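Local coordinates for glycosyl hydrolases family 31 family protein (Aspergillus niger, PDB 6DRU) that catalyses the hydrolytic release of alpha-xylose from the non-reducing terminal glucose of xyloglucan oligosaccharides, at residues T457-A462 with Q477-M482; I44-D49 with G436-W441. All coordinates share one frame; numbering follows the deposited sequence.

Interaction 1 of 2, residues T457-A462 with Q477-M482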
loop_
_atom_site.group_PDB
_atom_site.type_symbol
_atom_site.label_atom_id
_atom_site.label_comp_id
_atom_site.label_asym_id
_atom_site.label_seq_id
_atom_site.Cartn_x
_atom_site.Cartn_y
_atom_site.Cartn_z
ATOM N N THR A 457 -35.806 2.969 -29.539
ATOM C CA THR A 457 -34.875 3.493 -30.526
ATOM C C THR A 457 -33.455 3.042 -30.209
ATOM O O THR A 457 -33.105 2.800 -29.051
ATOM C CB THR A 457 -34.923 5.027 -30.584
ATOM O OG1 THR A 457 -34.761 5.562 -29.266
ATOM C CG2 THR A 457 -36.255 5.493 -31.148
ATOM N N LYS A 458 -32.645 2.928 -31.257
ATOM C CA LYS A 458 -31.245 2.574 -31.091
ATOM C C LYS A 458 -30.411 3.813 -30.796
ATOM O O LYS A 458 -30.708 4.916 -31.265
ATOM C CB LYS A 458 -30.709 1.881 -32.343
ATOM C CG LYS A 458 -31.035 0.401 -32.432
ATOM C CD LYS A 458 -30.105 -0.409 -31.539
ATOM C CE LYS A 458 -30.239 -1.900 -31.798
ATOM N NZ LYS A 458 -29.118 -2.661 -31.180
ATOM N N GLU A 459 -29.365 3.623 -29.996
ATOM C CA GLU A 459 -28.449 4.716 -29.706
ATOM C C GLU A 459 -27.779 5.178 -30.994
ATOM O O GLU A 459 -27.440 4.369 -31.862
ATOM C CB GLU A 459 -27.409 4.275 -28.673
ATOM C CG GLU A 459 -26.374 5.335 -28.327
ATOM C CD GLU A 459 -25.332 4.836 -27.343
ATOM O OE1 GLU A 459 -24.389 4.139 -27.774
ATOM O OE2 GLU A 459 -25.462 5.136 -26.137
ATOM N N GLY A 460 -27.595 6.490 -31.121
ATOM C CA GLY A 460 -27.060 7.087 -32.320
ATOM C C GLY A 460 -28.107 7.623 -33.276
ATOM O O GLY A 460 -27.786 8.484 -34.105
ATOM N N SER A 461 -29.344 7.138 -33.188
ATOM C CA SER A 461 -30.426 7.651 -34.014
ATOM C C SER A 461 -30.931 8.974 -33.442
ATOM O O SER A 461 -30.409 9.493 -32.452
ATOM C CB SER A 461 -31.552 6.624 -34.117
ATOM O OG SER A 461 -32.203 6.447 -32.873
ATOM N N ALA A 462 -31.962 9.529 -34.075
ATOM C CA ALA A 462 -32.477 10.830 -33.668
ATOM C C ALA A 462 -32.987 10.790 -32.232
ATOM O O ALA A 462 -33.663 9.844 -31.820
ATOM C CB ALA A 462 -33.594 11.275 -34.612
ATOM N N GLN A 477 -19.932 12.166 -26.543
ATOM C CA GLN A 477 -20.792 12.728 -27.575
ATOM C C GLN A 477 -21.779 11.713 -28.133
ATOM O O GLN A 477 -22.692 12.103 -28.868
ATOM C CB GLN A 477 -19.950 13.309 -28.714
ATOM C CG GLN A 477 -19.211 12.280 -29.552
ATOM C CD GLN A 477 -17.862 11.910 -28.971
ATOM O OE1 GLN A 477 -17.488 12.370 -27.893
ATOM N NE2 GLN A 477 -17.117 11.080 -29.693
ATOM N N ARG A 478 -21.627 10.430 -27.801
ATOM C CA ARG A 478 -22.533 9.407 -28.305
ATOM C C ARG A 478 -23.911 9.466 -27.660
ATOM O O ARG A 478 -24.820 8.771 -28.128
ATOM C CB ARG A 478 -21.928 8.021 -28.081
ATOM C CG ARG A 478 -21.984 7.561 -26.634
ATOM C CD ARG A 478 -21.303 6.217 -26.445
ATOM N NE ARG A 478 -19.860 6.309 -26.637
ATOM C CZ ARG A 478 -19.022 5.286 -26.508
ATOM N NH1 ARG A 478 -19.483 4.084 -26.186
ATOM N NH2 ARG A 478 -17.722 5.463 -26.701
ATOM N N PHE A 479 -24.091 10.265 -26.615
ATOM C CA PHE A 479 -25.336 10.307 -25.863
ATOM C C PHE A 479 -26.181 11.510 -26.267
ATOM O O PHE A 479 -25.664 12.531 -26.728
ATOM C CB PHE A 479 -25.064 10.370 -24.358
ATOM C CG PHE A 479 -24.200 9.255 -23.843
ATOM C CD1 PHE A 479 -24.639 7.943 -23.885
ATOM C CD2 PHE A 479 -22.956 9.523 -23.296
ATOM C CE1 PHE A 479 -23.847 6.917 -23.404
ATOM C CE2 PHE A 479 -22.160 8.502 -22.813
ATOM C CZ PHE A 479 -22.607 7.196 -22.867
ATOM N N CYS A 480 -27.496 11.378 -26.083
ATOM C CA CYS A 480 -28.398 12.522 -26.155
ATOM C C CYS A 480 -28.149 13.426 -24.955
ATOM O O CYS A 480 -29.035 13.603 -24.112
ATOM C CB CYS A 480 -29.862 12.071 -26.184
ATOM S SG CYS A 480 -30.336 10.984 -27.557
ATOM N N SER A 481 -26.952 14.001 -24.864
ATOM C CA SER A 481 -26.523 14.694 -23.660
ATOM C C SER A 481 -25.647 15.877 -24.045
ATOM O O SER A 481 -24.778 15.757 -24.911
ATOM C CB SER A 481 -25.755 13.749 -22.728
ATOM O OG SER A 481 -25.409 14.395 -21.515
ATOM N N MET A 482 -25.883 17.014 -23.394
ATOM C CA MET A 482 -25.114 18.229 -23.622
ATOM C C MET A 482 -24.331 18.588 -22.366
ATOM O O MET A 482 -24.817 18.412 -21.245
ATOM C CB MET A 482 -26.024 19.392 -24.032
ATOM C CG MET A 482 -27.031 19.808 -22.974
ATOM S SD MET A 482 -28.071 21.187 -23.490
ATOM C CE MET A 482 -29.353 20.323 -24.394
HETATM O O HOH W 1 -27.650 8.367 -28.687
#

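Interaction 2 of 2, residues I44-D49 with G436-W441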
loop_
_atom_site.group_PDB
_atom_site.type_symbol
_atom_site.label_atom_id
_atom_site.label_comp_id
_atom_site.label_asym_id
_atom_site.label_seq_id
_atom_site.Cartn_x
_atom_site.Cartn_y
_atom_site.Cartn_z
ATOM N N ILE A 44 -12.570 -1.696 -19.023
ATOM C CA ILE A 44 -13.491 -0.701 -19.562
ATOM C C ILE A 44 -12.811 0.028 -20.713
ATOM O O ILE A 44 -11.701 0.552 -20.562
ATOM C CB ILE A 44 -13.951 0.284 -18.471
ATOM C CG1 ILE A 44 -14.908 -0.395 -17.483
ATOM C CG2 ILE A 44 -14.598 1.511 -19.096
ATOM C CD1 ILE A 44 -14.239 -1.204 -16.403
ATOM N N SER A 45 -13.479 0.058 -21.863
ATOM C CA SER A 45 -12.958 0.673 -23.074
ATOM C C SER A 45 -13.972 1.678 -23.594
ATOM O O SER A 45 -15.183 1.469 -23.479
ATOM C CB SER A 45 -12.656 -0.371 -24.158
ATOM O OG SER A 45 -12.193 0.247 -25.347
ATOM N N PHE A 46 -13.470 2.775 -24.151
ATOM C CA PHE A 46 -14.312 3.847 -24.660
ATOM C C PHE A 46 -14.258 3.957 -26.177
ATOM O O PHE A 46 -14.838 4.890 -26.741
ATOM C CB PHE A 46 -13.916 5.174 -24.011
ATOM C CG PHE A 46 -14.084 5.187 -22.518
ATOM C CD1 PHE A 46 -15.319 5.455 -21.948
ATOM C CD2 PHE A 46 -13.010 4.920 -21.683
ATOM C CE1 PHE A 46 -15.480 5.461 -20.572
ATOM C CE2 PHE A 46 -13.163 4.925 -20.305
ATOM C CZ PHE A 46 -14.399 5.196 -19.750
ATOM N N ILE A 47 -13.582 3.029 -26.850
ATOM C CA ILE A 47 -13.474 3.041 -28.303
ATOM C C ILE A 47 -14.273 1.877 -28.873
ATOM O O ILE A 47 -14.488 0.856 -28.210
ATOM C CB ILE A 47 -12.005 2.983 -28.775
ATOM C CG1 ILE A 47 -11.371 1.646 -28.392
ATOM C CG2 ILE A 47 -11.212 4.143 -28.193
ATOM C CD1 ILE A 47 -10.039 1.394 -29.062
ATOM N N TYR A 48 -14.718 2.043 -30.116
ATOM C CA TYR A 48 -15.520 1.040 -30.802
ATOM C C TYR A 48 -14.620 0.041 -31.516
ATOM O O TYR A 48 -13.623 0.418 -32.137
ATOM C CB TYR A 48 -16.462 1.703 -31.811
ATOM C CG TYR A 48 -17.623 2.446 -31.185
ATOM C CD1 TYR A 48 -17.461 3.730 -30.682
ATOM C CD2 TYR A 48 -18.881 1.866 -31.105
ATOM C CE1 TYR A 48 -18.519 4.412 -30.110
ATOM C CE2 TYR A 48 -19.946 2.540 -30.536
ATOM C CZ TYR A 48 -19.760 3.812 -30.040
ATOM O OH TYR A 48 -20.818 4.487 -29.472
ATOM N N ASP A 49 -14.982 -1.235 -31.429
ATOM C CA ASP A 49 -14.276 -2.302 -32.140
ATOM C C ASP A 49 -15.300 -3.160 -32.870
ATOM O O ASP A 49 -16.060 -3.901 -32.213
ATOM C CB ASP A 49 -13.436 -3.149 -31.189
ATOM C CG ASP A 49 -12.536 -4.123 -31.923
ATOM O OD1 ASP A 49 -12.411 -4.002 -33.161
ATOM O OD2 ASP A 49 -11.950 -5.009 -31.263
ATOM N N GLY A 436 -12.393 5.584 -11.929
ATOM C CA GLY A 436 -13.182 6.740 -11.525
ATOM C C GLY A 436 -13.652 7.610 -12.675
ATOM O O GLY A 436 -14.750 8.172 -12.622
ATOM N N LYS A 437 -12.837 7.744 -13.724
ATOM C CA LYS A 437 -13.217 8.581 -14.857
ATOM C C LYS A 437 -14.465 8.075 -15.566
ATOM O O LYS A 437 -15.028 8.805 -16.390
ATOM C CB LYS A 437 -12.059 8.682 -15.852
ATOM C CG LYS A 437 -10.727 9.047 -15.217
ATOM C CD LYS A 437 -10.761 10.445 -14.624
ATOM C CE LYS A 437 -10.548 11.505 -15.692
ATOM N NZ LYS A 437 -11.531 12.617 -15.583
ATOM N N LEU A 438 -14.905 6.850 -15.272
ATOM C CA LEU A 438 -16.097 6.284 -15.888
ATOM C C LEU A 438 -17.387 6.810 -15.272
ATOM O O LEU A 438 -18.428 6.779 -15.938
ATOM C CB LEU A 438 -16.051 4.754 -15.782
ATOM C CG LEU A 438 -17.308 3.922 -16.061
ATOM C CD1 LEU A 438 -17.717 4.021 -17.521
ATOM C CD2 LEU A 438 -17.092 2.472 -15.661
ATOM N N TYR A 439 -17.337 7.314 -14.035
ATOM C CA TYR A 439 -18.566 7.609 -13.298
ATOM C C TYR A 439 -19.501 8.568 -14.028
ATOM O O TYR A 439 -20.679 8.215 -14.214
ATOM C CB TYR A 439 -18.220 8.127 -11.896
ATOM C CG TYR A 439 -19.426 8.248 -10.994
ATOM C CD1 TYR A 439 -20.174 9.419 -10.948
ATOM C CD2 TYR A 439 -19.822 7.188 -10.192
ATOM C CE1 TYR A 439 -21.280 9.528 -10.126
ATOM C CE2 TYR A 439 -20.924 7.287 -9.367
ATOM C CZ TYR A 439 -21.650 8.460 -9.338
ATOM O OH TYR A 439 -22.749 8.560 -8.516
ATOM N N PRO A 440 -19.081 9.768 -14.455
ATOM C CA PRO A 440 -20.034 10.638 -15.164
ATOM C C PRO A 440 -20.432 10.095 -16.523
ATOM O O PRO A 440 -21.561 10.334 -16.970
ATOM C CB PRO A 440 -19.275 11.964 -15.283
ATOM C CG PRO A 440 -17.847 11.565 -15.299
ATOM C CD PRO A 440 -17.743 10.387 -14.372
ATOM N N TRP A 441 -19.533 9.372 -17.192
ATOM C CA TRP A 441 -19.871 8.744 -18.464
ATOM C C TRP A 441 -20.974 7.708 -18.282
ATOM O O TRP A 441 -21.921 7.649 -19.076
ATOM C CB TRP A 441 -18.615 8.107 -19.060
ATOM C CG TRP A 441 -18.733 7.639 -20.477
ATOM C CD1 TRP A 441 -18.344 8.315 -21.597
ATOM C CD2 TRP A 441 -19.247 6.380 -20.927
ATOM N NE1 TRP A 441 -18.592 7.559 -22.717
ATOM C CE2 TRP A 441 -19.148 6.367 -22.333
ATOM C CE3 TRP A 441 -19.788 5.265 -20.280
ATOM C CZ2 TRP A 441 -19.569 5.284 -23.101
ATOM C CZ3 TRP A 441 -20.205 4.190 -21.044
ATOM C CH2 TRP A 441 -20.093 4.208 -22.440
#

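Interaction 1 of 2, residues T457-A462 with Q477-M482
The backbone of E459 and G460, inside a type II beta turn from K458 to S461, faces that of R478 across a single water, which accepts from G460 N and donates to R478 O, 2.9 Å away. The turn is closed by S461 N on K458 O and doubled by S461 OG, which reaches K458 O at 2.7 Å in the carbonyl plane, so one oxygen takes two donors from the same residue. G460 holds the positive phi (97°) of the third position of such a turn. From the turn E459 stretches out fully, CG anti to the backbone N (chi1 178°), and its CG lies 3.8 Å from R478 O. The carboxylate then comes to the F479 ring obliquely, OE2 3.6 Å from CE1, with the two planes 74° apart. In this TIM-barrel domain of family 31, the turn belongs to the loop between helix 439-455 and strand 467-469, while 477-482 leads into the neighbouring parallel strand 481-484; the C463-C480 disulfide joins the two regions. R478 lays CG over the centre of the F479 ring, 3.6 Å above its plane. Its guanidinium stands nearly perpendicular to the E459 carboxylate, and OE1 remains 5.1 Å from NE, too far for a salt bridge, though the opposite charges may still attract. R478 NE bonds instead to G475 O.

Interaction 2 of 2, residues I44-D49 with G436-W441
F46 turns an edge to one face of the W441 indole, a T-shaped (edge-to-face) pair with the planes at 79° and the F46 ring centroid 5.0 Å from that of the five-membered ring of W441. F46 CE1 makes the nearest approach, 3.9 Å from W441 CD2, while F46 CD1 lies 4.0 Å from W441 NE1 on the same pyrrole portion. The CB of W441 points toward the loop, and with CG anti to the backbone N (chi1 -169°) the indole presents a face to F46. The F46 ring also makes an edge-to-face pair with Y473. The segment 436-441 leads into helix 439-455 of the TIM-barrel domain, and 44-49 is part of the long connection between strands 28-35 and 66-68 of the N-terminal beta-sheet region, so these rings join two parts of the fold far apart in sequence. Apolar contacts through L438 complete the interface, its two methyls dividing the work. L438 CD1 meets F46 CE1 obliquely at 4.0 Å; L438 CD2 touches I44 CG1, the two side chains crossing at about a right angle. Several polar groups of the loop bond outside this contact: N192 binds both F46 N and S45 OG, and Y48 pairs through its backbone with L238.

From the N terminus, the chain first runs through 44-49, in the loop between strands 28-35 and 66-68, and meets 436-441 much later, so interaction 2 closes a loop of 386 residues and ties the N-terminal sheet region to the N-terminal part of helix 439-455 and the residues before it. Interaction 1 opens after that helix, at 457-462, and closes at 477-482 over just 14 residues, within the barrel domain. The two are therefore in series, neither nested nor crossed. Their centres are 16 Å apart, yet they touch: F479 makes an edge-to-face pair with W441, and R478 packs against W441 and Y48 and gives a weak hydrogen bond to F46 O.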